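Side-chain contact in putative 2,5-diketo-D-gluconic acid reductase B (Sinorhizobium meliloti, PDB 3UP8), which probably reduces methylglyoxal to hydroxyacetone with NADPH, as an aldo/keto reductase built on a TIM barrel: residues S132-P135 with M136-I140. Numbering follows the deposited sequence.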
# COMPACT_ATOMS: atom_id res chain seq x y z
N SER A 132 3.05 -7.77 18.59
CA SER A 132 2.56 -9.13 18.81
C SER A 132 3.46 -9.83 19.83
O SER A 132 4.67 -9.55 19.89
CB SER A 132 2.62 -9.92 17.49
OG SER A 132 2.21 -11.27 17.68
N ASP A 133 2.88 -10.73 20.61
CA ASP A 133 3.63 -11.65 21.48
C ASP A 133 4.30 -12.78 20.68
O ASP A 133 5.19 -13.45 21.20
CB ASP A 133 2.70 -12.31 22.52
CG ASP A 133 2.28 -11.35 23.62
OD1 ASP A 133 2.84 -10.23 23.73
OD2 ASP A 133 1.38 -11.73 24.41
N VAL A 134 3.87 -13.01 19.45
CA VAL A 134 4.46 -14.07 18.62
C VAL A 134 5.84 -13.62 18.11
O VAL A 134 5.97 -12.52 17.57
CB VAL A 134 3.55 -14.45 17.41
CG1 VAL A 134 4.20 -15.56 16.57
CG2 VAL A 134 2.16 -14.85 17.90
N PRO A 135 6.88 -14.46 18.31
CA PRO A 135 8.23 -14.09 17.87
C PRO A 135 8.27 -13.72 16.40
O PRO A 135 7.60 -14.37 15.57
CB PRO A 135 9.04 -15.37 18.14
CG PRO A 135 8.36 -16.00 19.29
CD PRO A 135 6.87 -15.73 19.05
N MSE A 136 9.00 -12.67 16.07
CA MSE A 136 9.16 -12.25 14.69
C MSE A 136 9.57 -13.40 13.76
O MSE A 136 9.02 -13.54 12.66
CB MSE A 136 10.15 -11.07 14.60
CG MSE A 136 10.28 -10.43 13.23
SE MSE A 136 8.56 -9.69 12.62
CE MSE A 136 8.47 -8.15 13.83
N ALA A 137 10.52 -14.23 14.18
CA ALA A 137 10.97 -15.31 13.29
C ALA A 137 9.88 -16.35 13.01
O ALA A 137 9.91 -17.00 11.97
CB ALA A 137 12.23 -16.00 13.82
N GLU A 138 8.93 -16.53 13.93
CA GLU A 138 7.80 -17.42 13.69
C GLU A 138 6.88 -16.84 12.60
O GLU A 138 6.41 -17.57 11.73
CB GLU A 138 7.00 -17.68 14.97
CG GLU A 138 5.87 -18.70 14.80
CD GLU A 138 5.14 -19.04 16.10
OE1 GLU A 138 5.73 -18.88 17.20
OE2 GLU A 138 3.95 -19.45 16.04
N ARG A 139 6.63 -15.54 12.64
CA ARG A 139 5.77 -14.89 11.63
C ARG A 139 6.47 -14.88 10.28
O ARG A 139 5.87 -15.17 9.26
CB ARG A 139 5.43 -13.46 12.04
CG ARG A 139 4.68 -13.38 13.35
CD ARG A 139 4.54 -11.93 13.78
NE ARG A 139 5.47 -11.57 14.83
CZ ARG A 139 5.71 -10.33 15.24
NH1 ARG A 139 5.10 -9.30 14.65
NH2 ARG A 139 6.57 -10.12 16.22
N ILE A 140 7.75 -14.55 10.30
CA ILE A 140 8.54 -14.48 9.07
C ILE A 140 8.66 -15.89 8.50
O ILE A 140 8.57 -16.07 7.27
CB ILE A 140 9.95 -13.85 9.32
CG1 ILE A 140 9.85 -12.37 9.73
CG2 ILE A 140 10.86 -14.04 8.13
CD1 ILE A 140 9.32 -11.40 8.65
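With CG anti to its carbonyl carbon (chi1 -60°) and the chain bent at chi3, R139 turns back past the start of helix 136-148 and brings its guanidinium to the carbonyl oxygen of V134. NE and NH2 both donate to V134 O, NH2 at 2.8 Å, but the N-H...O angles near 120° make this a weak fork, while NH1 bonds to P130 O. The flat group is sandwiched: SE of selenomethionine M136 lies 3.9 Å above the centre of one face, and S132 CB covers the opposite one. S132 OG accepts from V134 N, an ST turn tying the side chain to the loop backbone. P135 suits the N-cap because its ring nitrogen has no N-H to leave unpartnered, while P135 O accepts from R139 N at 3.3 Å, in the carbonyl plane, and weakly from E138 N. Branched V134 sets CG1 3.6 Å from CD of E138, crossing it at about a right angle; the long, extended E138 carries OE2 on to accept from H103 N. A methionine replacing R139 has no side-chain N-H, and V134 O and P130 O would probably lose these bonds, leaving the loop less firmly tied. One cation thus gathers two loop carbonyls, tying the turn after barrel strand 122-127 to the following helix.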